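Putative aminomethyltransferase (PDB 3TTG) is a putative aminomethyltransferase that probably binds folate and resembles the T-protein of the glycine cleavage system, its own substrate being unestablished. Local coordinates at residues K34-R45 and E137-V148; L165-H174 and L186-Q196. All coordinates share one frame; numbering follows the deposited sequence.

Contact 1: residues K34-R45 and E137-V148; sequences KKFGLFYPSVSR and EIRLVGPETISV
Val148 sets a methyl group squarely on Phe36: its CG2 stands 3.5 Å from the centroid of the Phe36 ring, only 3° off the ring normal. A chi1 of 71° sets Phe36 CG between the backbone N and the carbonyl carbon, which lays one ring face over the first turn of helix 145-152, while Glu144 OE1 lies at the ring edge. This is the packed side of an antiparallel strand pairing. Beside it, Leu38 CD1 presses against Ile138 CG2 at 3.3 Å, tighter than an ordinary methyl contact, and Ile138 CG2 also lies over one face of the Tyr40 ring. Four backbone hydrogen bonds join Gly37 to Val141 and Phe39 to Arg139. At the far end Glu137 OE1 takes two donors from opposite faces of its carboxylate, Arg45 N at 2.9 Å and Arg139 NH2 at 3.0 Å, and Arg139 NE completes a side-on salt bridge to Glu137 OE2. Pro41 CG covers one face of that guanidinium. The looser margin is the exposed Pro143 and the partly exposed Lys35, whose chain runs alongside Glu144 with NZ still 5.9 Å from Glu144 OE2. In the mixed sheet, strand 37-39 lies between strands 135-141 and 214-215; helix 197-211 touches Phe36, Leu38, Tyr40 and Val148, while Tyr221 stacks on Phe39 and bonds Arg139 NH1.

Contact 2: residues L165-H174 and L186-Q196; sequences LKNGGYVLIH and LQADLFIPIDQ
His174 and Asp189 meet through a single short hydrogen bond, His174 NE2 to Asp189 OD2 at 2.7 Å, that shows how a polar pair can be built onto a beta ladder. Asp189 OD2 lies in the imidazole plane, and NE2 approaches it on the syn side, 32° out of the carboxylate plane; ring and carboxylate are turned 77° apart. Followed outward, the histidine begins with CB, 3.8 Å from Gln187 O, the same oxygen that accepts the bond from His174 N. CG, placed beside the backbone N by a chi1 of -66°, lies under Gln187 CB, which covers one ring face 3.9 Å from the centroid. On one branch ND1 shares a water with Gln187 OE1; on the other, CD2 passes 3.5 Å from Asp189 OD2. CE1 has Asp189 OD2 and Gln187 NE2 as its nearest neighbours, close to neither, and NE2 closes the path on the aspartate. Two partners at the ring edge and one over a face would together restrict its rotation.

Beyond the pair the antiparallel ladder continues, with paired backbone bonds linking Leu172 with Asp189 and Tyr170 with Phe191. Leu172 CD1 packs on Phe191 CD2, and on the other face Ile173 CD1 crowds Ala188 CB at 3.3 Å. Where strand 187-193 ends beside the turn that precedes strand 170-173, Gln196 NE2 binds Asn167 O at 2.9 Å from above the carbonyl plane, and Pro193 packs against Gly168, whose buried O has no partner in the model. Strand 170-173 is flanked by strand 161-164 and strand 187-193 by strand 135-141. Helix 145-152 covers the Ile173, Ala188 and Leu190 face, while Trp92 and Phe103 meet the His174 and Phe191 rings on the other.

In the fold
Contacts 1 and 2 are two antiparallel pairings of one mixed sheet within the family's folate-binding domain, separated by a third, their centres about 11 Å apart. The seam between them is the pairing of strand 135-141 with strand 187-193, where Leu140 N lies 2.8 Å from Ala188 O and Ile138 O lies 2.8 Å from Leu190 N, both probable hydrogen bonds. Side chains meet across it too: Arg139 CG comes within 3.4 Å of Asp189 OD1, and a long, weak ion pair runs from Arg139 NE to that oxygen. Asp189 thus connects the Glu137-Arg139 bridge of contact 1 with His174 of contact 2. Helix 145-152, which begins in contact 1, also packs against contact 2.

Contact 1: residues K34-R45 and E137-V148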
loop_
_atom_site.group_PDB
_atom_site.type_symbol
_atom_site.label_atom_id
_atom_site.label_comp_id
_atom_site.label_asym_id
_atom_site.label_seq_id
_atom_site.Cartn_x
_atom_site.Cartn_y
_atom_site.Cartn_z
ATOM N N LYS A 34 16.368 -9.983 4.073
ATOM C CA LYS A 34 17.161 -10.540 5.170
ATOM C C LYS A 34 17.570 -9.467 6.200
ATOM O O LYS A 34 17.671 -9.778 7.377
ATOM C CB LYS A 34 18.417 -11.218 4.586
ATOM C CG LYS A 34 19.080 -12.237 5.516
ATOM C CD LYS A 34 20.562 -12.513 5.155
ATOM C CE LYS A 34 21.555 -11.878 6.111
ATOM N NZ LYS A 34 22.959 -12.003 5.620
ATOM N N LYS A 35 17.901 -8.257 5.750
ATOM C CA LYS A 35 18.323 -7.159 6.636
ATOM C C LYS A 35 17.342 -5.994 6.524
ATOM O O LYS A 35 16.362 -5.912 7.277
ATOM C CB LYS A 35 19.772 -6.755 6.301
ATOM C CG LYS A 35 20.756 -7.933 6.535
ATOM C CD LYS A 35 22.169 -7.511 6.869
ATOM C CE LYS A 35 23.187 -8.559 6.487
ATOM N NZ LYS A 35 24.585 -8.114 6.734
ATOM N N PHE A 36 17.601 -5.071 5.632
ATOM C CA PHE A 36 16.693 -3.954 5.407
ATOM C C PHE A 36 17.048 -3.277 4.115
ATOM O O PHE A 36 18.177 -3.400 3.627
ATOM C CB PHE A 36 16.662 -2.923 6.580
ATOM C CG PHE A 36 17.916 -2.085 6.716
ATOM C CD1 PHE A 36 18.037 -0.869 6.052
ATOM C CD2 PHE A 36 18.991 -2.536 7.457
ATOM C CE1 PHE A 36 19.209 -0.125 6.149
ATOM C CE2 PHE A 36 20.160 -1.792 7.539
ATOM C CZ PHE A 36 20.247 -0.584 6.905
ATOM N N GLY A 37 16.051 -2.598 3.579
ATOM C CA GLY A 37 16.161 -1.844 2.357
ATOM C C GLY A 37 15.758 -0.431 2.648
ATOM O O GLY A 37 14.836 -0.185 3.426
ATOM N N LEU A 38 16.406 0.486 1.974
ATOM C CA LEU A 38 16.182 1.932 2.057
ATOM C C LEU A 38 15.772 2.435 0.683
ATOM O O LEU A 38 16.397 2.057 -0.323
ATOM C CB LEU A 38 17.517 2.526 2.526
ATOM C CG LEU A 38 17.677 4.004 2.591
ATOM C CD1 LEU A 38 16.664 4.623 3.514
ATOM C CD2 LEU A 38 19.036 4.335 3.052
ATOM N N PHE A 39 14.703 3.271 0.616
ATOM C CA PHE A 39 14.188 3.806 -0.631
ATOM C C PHE A 39 13.815 5.268 -0.501
ATOM O O PHE A 39 13.087 5.634 0.428
ATOM C CB PHE A 39 12.959 2.985 -1.086
ATOM C CG PHE A 39 12.328 3.493 -2.359
ATOM C CD1 PHE A 39 13.033 3.472 -3.561
ATOM C CD2 PHE A 39 11.022 3.974 -2.367
ATOM C CE1 PHE A 39 12.447 3.925 -4.737
ATOM C CE2 PHE A 39 10.436 4.421 -3.548
ATOM C CZ PHE A 39 11.154 4.426 -4.720
ATOM N N TYR A 40 14.219 6.098 -1.491
ATOM C CA TYR A 40 13.884 7.522 -1.530
ATOM C C TYR A 40 12.886 7.774 -2.644
ATOM O O TYR A 40 13.282 7.868 -3.791
ATOM C CB TYR A 40 15.130 8.374 -1.717
ATOM C CG TYR A 40 16.063 8.316 -0.537
ATOM C CD1 TYR A 40 15.966 9.234 0.494
ATOM C CD2 TYR A 40 17.072 7.371 -0.474
ATOM C CE1 TYR A 40 16.858 9.213 1.565
ATOM C CE2 TYR A 40 17.968 7.337 0.587
ATOM C CZ TYR A 40 17.847 8.245 1.616
ATOM O OH TYR A 40 18.698 8.158 2.686
ATOM N N PRO A 41 11.585 7.809 -2.376
ATOM C CA PRO A 41 10.624 8.010 -3.490
ATOM C C PRO A 41 10.779 9.349 -4.178
ATOM O O PRO A 41 11.077 10.351 -3.527
ATOM C CB PRO A 41 9.248 7.899 -2.802
ATOM C CG PRO A 41 9.495 8.142 -1.425
ATOM C CD PRO A 41 10.880 7.740 -1.077
ATOM N N SER A 42 10.605 9.346 -5.490
ATOM C CA SER A 42 10.675 10.523 -6.333
ATOM C C SER A 42 9.485 11.432 -6.026
ATOM O O SER A 42 9.597 12.659 -6.019
ATOM C CB SER A 42 10.683 10.104 -7.811
ATOM O OG SER A 42 10.650 11.259 -8.631
ATOM N N VAL A 43 8.346 10.813 -5.726
ATOM C CA VAL A 43 7.150 11.536 -5.328
ATOM C C VAL A 43 6.662 10.871 -4.049
ATOM O O VAL A 43 6.289 9.702 -4.060
ATOM C CB VAL A 43 6.068 11.545 -6.448
ATOM C CG1 VAL A 43 4.858 12.366 -6.002
ATOM C CG2 VAL A 43 6.648 12.115 -7.778
ATOM N N SER A 44 6.672 11.584 -2.967
ATOM C CA SER A 44 6.186 11.023 -1.712
ATOM C C SER A 44 4.660 11.015 -1.623
ATOM O O SER A 44 3.983 11.704 -2.390
ATOM C CB SER A 44 6.692 11.878 -0.562
ATOM O OG SER A 44 6.131 13.162 -0.705
ATOM N N ARG A 45 4.114 10.282 -0.631
ATOM C CA ARG A 45 2.733 10.517 -0.299
ATOM C C ARG A 45 2.583 11.989 0.199
ATOM O O ARG A 45 3.400 12.512 0.991
ATOM C CB ARG A 45 2.237 9.589 0.784
ATOM C CG ARG A 45 2.003 8.161 0.328
ATOM C CD ARG A 45 1.257 7.334 1.353
ATOM N NE ARG A 45 0.902 6.031 0.804
ATOM C CZ ARG A 45 -0.313 5.567 0.479
ATOM N NH1 ARG A 45 -1.402 6.291 0.709
ATOM N NH2 ARG A 45 -0.447 4.351 -0.028
ATOM N N GLU A 137 10.099 12.250 2.064
ATOM C CA GLU A 137 9.814 10.888 2.510
ATOM C C GLU A 137 11.041 9.956 2.274
ATOM O O GLU A 137 11.747 10.064 1.266
ATOM C CB GLU A 137 8.561 10.334 1.834
ATOM C CG GLU A 137 8.029 9.066 2.490
ATOM C CD GLU A 137 6.766 8.449 1.895
ATOM O OE1 GLU A 137 6.253 8.960 0.876
ATOM O OE2 GLU A 137 6.370 7.363 2.372
ATOM N N ILE A 138 11.367 9.156 3.272
ATOM C CA ILE A 138 12.399 8.104 3.179
ATOM C C ILE A 138 11.699 6.873 3.626
ATOM O O ILE A 138 11.078 6.900 4.692
ATOM C CB ILE A 138 13.668 8.346 4.040
ATOM C CG1 ILE A 138 14.258 9.738 3.848
ATOM C CG2 ILE A 138 14.697 7.229 3.814
ATOM C CD1 ILE A 138 15.465 10.097 4.784
ATOM N N ARG A 139 11.828 5.778 2.883
ATOM C CA ARG A 139 11.178 4.530 3.280
ATOM C C ARG A 139 12.161 3.464 3.672
ATOM O O ARG A 139 13.219 3.278 3.025
ATOM C CB ARG A 139 10.307 3.996 2.175
ATOM C CG ARG A 139 9.194 4.940 1.883
ATOM C CD ARG A 139 8.207 4.385 0.939
ATOM N NE ARG A 139 7.288 5.451 0.516
ATOM C CZ ARG A 139 6.638 5.500 -0.650
ATOM N NH1 ARG A 139 6.705 4.489 -1.497
ATOM N NH2 ARG A 139 5.902 6.564 -0.968
ATOM N N LEU A 140 11.752 2.678 4.705
ATOM C CA LEU A 140 12.524 1.556 5.197
ATOM C C LEU A 140 11.692 0.301 5.063
ATOM O O LEU A 140 10.500 0.361 5.354
ATOM C CB LEU A 140 12.907 1.757 6.671
ATOM C CG LEU A 140 13.989 2.796 7.000
ATOM C CD1 LEU A 140 14.032 3.005 8.530
ATOM C CD2 LEU A 140 15.325 2.380 6.464
ATOM N N VAL A 141 12.297 -0.830 4.620
ATOM C CA VAL A 141 11.594 -2.109 4.572
ATOM C C VAL A 141 12.483 -3.207 5.147
ATOM O O VAL A 141 13.694 -3.117 5.031
ATOM C CB VAL A 141 11.111 -2.502 3.150
ATOM C CG1 VAL A 141 10.124 -1.485 2.583
ATOM C CG2 VAL A 141 12.276 -2.697 2.185
ATOM N N GLY A 142 11.878 -4.264 5.692
ATOM C CA GLY A 142 12.625 -5.429 6.131
ATOM C C GLY A 142 12.785 -5.616 7.612
ATOM O O GLY A 142 12.448 -4.726 8.400
ATOM N N PRO A 143 13.308 -6.812 7.981
ATOM C CA PRO A 143 13.319 -7.225 9.395
ATOM C C PRO A 143 14.092 -6.344 10.367
ATOM O O PRO A 143 13.763 -6.358 11.556
ATOM C CB PRO A 143 13.928 -8.641 9.356
ATOM C CG PRO A 143 14.474 -8.826 8.027
ATOM C CD PRO A 143 13.726 -7.924 7.105
ATOM N N GLU A 144 15.097 -5.592 9.888
ATOM C CA GLU A 144 15.898 -4.716 10.747
ATOM C C GLU A 144 15.417 -3.253 10.721
ATOM O O GLU A 144 16.105 -2.392 11.249
ATOM C CB GLU A 144 17.376 -4.819 10.333
ATOM C CG GLU A 144 17.955 -6.201 10.616
ATOM C CD GLU A 144 19.378 -6.437 10.144
ATOM O OE1 GLU A 144 20.077 -5.450 9.815
ATOM O OE2 GLU A 144 19.792 -7.621 10.091
ATOM N N THR A 145 14.239 -2.956 10.141
ATOM C CA THR A 145 13.704 -1.607 10.085
ATOM C C THR A 145 13.672 -0.922 11.451
ATOM O O THR A 145 14.042 0.248 11.526
ATOM C CB THR A 145 12.253 -1.634 9.502
ATOM O OG1 THR A 145 12.380 -1.986 8.144
ATOM C CG2 THR A 145 11.501 -0.288 9.628
ATOM N N ILE A 146 13.182 -1.607 12.507
ATOM C CA ILE A 146 13.100 -0.954 13.819
ATOM C C ILE A 146 14.510 -0.580 14.328
ATOM O O ILE A 146 14.673 0.488 14.908
ATOM C CB ILE A 146 12.340 -1.783 14.889
ATOM C CG1 ILE A 146 10.936 -2.215 14.431
ATOM C CG2 ILE A 146 12.291 -1.022 16.238
ATOM C CD1 ILE A 146 10.059 -1.138 14.031
ATOM N N SER A 147 15.516 -1.456 14.134
ATOM C CA SER A 147 16.893 -1.184 14.590
ATOM C C SER A 147 17.455 0.064 13.913
ATOM O O SER A 147 18.176 0.824 14.549
ATOM C CB SER A 147 17.823 -2.382 14.346
ATOM O OG SER A 147 18.381 -2.410 13.039
ATOM N N VAL A 148 17.094 0.299 12.647
ATOM C CA VAL A 148 17.562 1.486 11.924
ATOM C C VAL A 148 16.895 2.709 12.546
ATOM O O VAL A 148 17.563 3.711 12.754
ATOM C CB VAL A 148 17.262 1.406 10.402
ATOM C CG1 VAL A 148 17.658 2.699 9.695
ATOM C CG2 VAL A 148 17.932 0.192 9.750
HETATM O O HOH W 1 12.358 11.038 -1.178
#

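Contact 2: residues L165-H174 and L186-Q196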
loop_
_atom_site.group_PDB
_atom_site.type_symbol
_atom_site.label_atom_id
_atom_site.label_comp_id
_atom_site.label_asym_id
_atom_site.label_seq_id
_atom_site.Cartn_x
_atom_site.Cartn_y
_atom_site.Cartn_z
ATOM N N LEU A 165 8.404 13.072 15.477
ATOM C CA LEU A 165 9.815 13.074 15.850
ATOM C C LEU A 165 10.087 14.378 16.670
ATOM O O LEU A 165 9.429 15.403 16.448
ATOM C CB LEU A 165 10.713 12.974 14.599
ATOM C CG LEU A 165 10.584 11.698 13.809
ATOM C CD1 LEU A 165 11.273 11.798 12.460
ATOM C CD2 LEU A 165 11.111 10.521 14.605
ATOM N N LYS A 166 11.001 14.325 17.621
ATOM C CA LYS A 166 11.230 15.497 18.507
ATOM C C LYS A 166 11.732 16.724 17.714
ATOM O O LYS A 166 11.389 17.869 18.020
ATOM C CB LYS A 166 12.168 15.160 19.682
ATOM C CG LYS A 166 13.573 14.688 19.350
ATOM C CD LYS A 166 14.484 14.717 20.602
ATOM C CE LYS A 166 14.028 13.818 21.744
ATOM N NZ LYS A 166 15.027 13.785 22.850
ATOM N N ASN A 167 12.469 16.447 16.652
ATOM C CA ASN A 167 13.007 17.438 15.718
ATOM C C ASN A 167 11.968 17.962 14.690
ATOM O O ASN A 167 12.278 18.874 13.930
ATOM C CB ASN A 167 14.183 16.789 14.955
ATOM C CG ASN A 167 13.872 15.403 14.394
ATOM O OD1 ASN A 167 14.091 14.379 15.100
ATOM N ND2 ASN A 167 13.246 15.343 13.183
ATOM N N GLY A 168 10.768 17.395 14.662
ATOM C CA GLY A 168 9.756 17.746 13.675
ATOM C C GLY A 168 9.703 16.579 12.706
ATOM O O GLY A 168 10.666 15.823 12.565
ATOM N N GLY A 169 8.612 16.427 12.031
ATOM C CA GLY A 169 8.490 15.282 11.131
ATOM C C GLY A 169 7.828 14.095 11.803
ATOM O O GLY A 169 7.464 14.152 12.976
ATOM N N TYR A 170 7.609 13.043 11.051
ATOM C CA TYR A 170 6.774 11.937 11.528
ATOM C C TYR A 170 7.286 10.592 11.088
ATOM O O TYR A 170 7.902 10.470 10.027
ATOM C CB TYR A 170 5.313 12.085 10.975
ATOM C CG TYR A 170 4.635 13.391 11.295
ATOM C CD1 TYR A 170 3.916 13.552 12.476
ATOM C CD2 TYR A 170 4.813 14.509 10.490
ATOM C CE1 TYR A 170 3.344 14.774 12.818
ATOM C CE2 TYR A 170 4.262 15.746 10.835
ATOM C CZ TYR A 170 3.550 15.879 12.013
ATOM O OH TYR A 170 3.000 17.084 12.387
ATOM N N VAL A 171 6.916 9.555 11.824
ATOM C CA VAL A 171 7.227 8.200 11.392
ATOM C C VAL A 171 5.946 7.409 11.395
ATOM O O VAL A 171 5.233 7.381 12.400
ATOM C CB VAL A 171 8.312 7.478 12.225
ATOM C CG1 VAL A 171 8.661 6.126 11.596
ATOM C CG2 VAL A 171 9.556 8.323 12.326
ATOM N N LEU A 172 5.688 6.734 10.299
ATOM C CA LEU A 172 4.590 5.802 10.121
ATOM C C LEU A 172 5.181 4.402 10.112
ATOM O O LEU A 172 5.980 4.094 9.192
ATOM C CB LEU A 172 3.845 6.010 8.795
ATOM C CG LEU A 172 2.972 7.276 8.570
ATOM C CD1 LEU A 172 3.768 8.551 8.791
ATOM C CD2 LEU A 172 2.419 7.290 7.157
ATOM N N ILE A 173 4.751 3.531 11.024
ATOM C CA ILE A 173 5.139 2.124 10.961
ATOM C C ILE A 173 3.884 1.409 10.586
ATOM O O ILE A 173 2.921 1.432 11.347
ATOM C CB ILE A 173 5.785 1.520 12.201
ATOM C CG1 ILE A 173 6.902 2.376 12.792
ATOM C CG2 ILE A 173 6.274 0.105 11.894
ATOM C CD1 ILE A 173 7.976 2.652 11.969
ATOM N N HIS A 174 3.872 0.798 9.426
ATOM C CA HIS A 174 2.669 0.127 8.949
ATOM C C HIS A 174 2.295 -1.057 9.843
ATOM O O HIS A 174 3.169 -1.712 10.446
ATOM C CB HIS A 174 2.876 -0.432 7.518
ATOM C CG HIS A 174 3.072 0.556 6.410
ATOM N ND1 HIS A 174 2.827 0.210 5.100
ATOM C CD2 HIS A 174 3.582 1.811 6.432
ATOM C CE1 HIS A 174 3.199 1.256 4.368
ATOM N NE2 HIS A 174 3.636 2.241 5.127
ATOM N N LEU A 186 8.052 -5.719 8.051
ATOM C CA LEU A 186 8.099 -4.336 8.482
ATOM C C LEU A 186 8.237 -3.326 7.328
ATOM O O LEU A 186 9.016 -3.521 6.380
ATOM C CB LEU A 186 9.252 -4.115 9.476
ATOM C CG LEU A 186 9.012 -4.745 10.827
ATOM C CD1 LEU A 186 10.353 -5.018 11.529
ATOM C CD2 LEU A 186 8.091 -3.875 11.685
ATOM N N GLN A 187 7.516 -2.228 7.473
ATOM C CA GLN A 187 7.575 -1.045 6.552
ATOM C C GLN A 187 7.451 0.219 7.338
ATOM O O GLN A 187 6.511 0.341 8.116
ATOM C CB GLN A 187 6.486 -1.051 5.513
ATOM C CG GLN A 187 6.467 -2.223 4.588
ATOM C CD GLN A 187 5.271 -2.154 3.685
ATOM O OE1 GLN A 187 4.180 -2.680 4.003
ATOM N NE2 GLN A 187 5.440 -1.538 2.536
ATOM N N ALA A 188 8.424 1.111 7.236
ATOM C CA ALA A 188 8.345 2.386 7.899
ATOM C C ALA A 188 8.548 3.515 6.908
ATOM O O ALA A 188 9.399 3.424 6.012
ATOM C CB ALA A 188 9.381 2.481 8.993
ATOM N N ASP A 189 7.729 4.564 7.042
ATOM C CA ASP A 189 7.816 5.767 6.220
ATOM C C ASP A 189 8.184 6.936 7.092
ATOM O O ASP A 189 7.441 7.313 8.003
ATOM C CB ASP A 189 6.535 6.064 5.512
ATOM C CG ASP A 189 5.976 4.876 4.737
ATOM O OD1 ASP A 189 6.789 4.085 4.155
ATOM O OD2 ASP A 189 4.758 4.690 4.773
ATOM N N LEU A 190 9.283 7.544 6.773
ATOM C CA LEU A 190 9.796 8.665 7.532
ATOM C C LEU A 190 9.534 9.952 6.763
ATOM O O LEU A 190 10.021 10.069 5.654
ATOM C CB LEU A 190 11.307 8.505 7.756
ATOM C CG LEU A 190 11.831 7.398 8.654
ATOM C CD1 LEU A 190 11.478 6.017 8.131
ATOM C CD2 LEU A 190 13.357 7.461 8.747
ATOM N N PHE A 191 8.819 10.918 7.351
ATOM C CA PHE A 191 8.589 12.250 6.747
ATOM C C PHE A 191 9.455 13.220 7.476
ATOM O O PHE A 191 9.147 13.590 8.610
ATOM C CB PHE A 191 7.107 12.600 6.850
ATOM C CG PHE A 191 6.297 11.752 5.903
ATOM C CD1 PHE A 191 5.949 12.222 4.646
ATOM C CD2 PHE A 191 5.832 10.519 6.288
ATOM C CE1 PHE A 191 5.181 11.436 3.780
ATOM C CE2 PHE A 191 5.136 9.710 5.395
ATOM C CZ PHE A 191 4.768 10.207 4.170
ATOM N N ILE A 192 10.613 13.548 6.866
ATOM C CA ILE A 192 11.682 14.334 7.468
ATOM C C ILE A 192 11.570 15.799 7.071
ATOM O O ILE A 192 11.455 16.065 5.879
ATOM C CB ILE A 192 13.037 13.727 7.001
ATOM C CG1 ILE A 192 13.092 12.210 7.374
ATOM C CG2 ILE A 192 14.210 14.490 7.614
ATOM C CD1 ILE A 192 12.936 11.889 8.935
ATOM N N PRO A 193 11.659 16.764 8.021
ATOM C CA PRO A 193 11.621 18.168 7.632
ATOM C C PRO A 193 12.690 18.472 6.584
ATOM O O PRO A 193 13.825 18.001 6.694
ATOM C CB PRO A 193 11.926 18.894 8.945
ATOM C CG PRO A 193 11.384 17.987 9.986
ATOM C CD PRO A 193 11.826 16.641 9.491
ATOM N N ILE A 194 12.340 19.241 5.583
ATOM C CA ILE A 194 13.267 19.585 4.486
ATOM C C ILE A 194 14.688 19.951 4.976
ATOM O O ILE A 194 15.684 19.457 4.428
ATOM C CB ILE A 194 12.724 20.771 3.648
ATOM C CG1 ILE A 194 11.382 20.501 2.965
ATOM C CG2 ILE A 194 13.747 21.142 2.584
ATOM C CD1 ILE A 194 11.270 19.255 2.279
ATOM N N ASP A 195 14.783 20.847 5.973
ATOM C CA ASP A 195 16.088 21.313 6.436
ATOM C C ASP A 195 16.920 20.213 7.115
ATOM O O ASP A 195 18.125 20.405 7.278
ATOM C CB ASP A 195 15.951 22.540 7.365
ATOM C CG ASP A 195 15.453 22.268 8.774
ATOM O OD1 ASP A 195 15.975 22.883 9.707
ATOM O OD2 ASP A 195 14.534 21.442 8.935
ATOM N N GLN A 196 16.317 19.068 7.488
ATOM C CA GLN A 196 17.042 17.954 8.135
ATOM C C GLN A 196 17.316 16.777 7.194
ATOM O O GLN A 196 17.971 15.798 7.599
ATOM C CB GLN A 196 16.206 17.445 9.308
ATOM C CG GLN A 196 16.144 18.496 10.415
ATOM C CD GLN A 196 15.097 18.124 11.424
ATOM O OE1 GLN A 196 14.928 16.951 11.733
ATOM N NE2 GLN A 196 14.355 19.099 11.933
HETATM O O HOH W 2 5.387 -2.698 9.324
HETATM O O HOH W 3 1.462 -1.896 3.773
#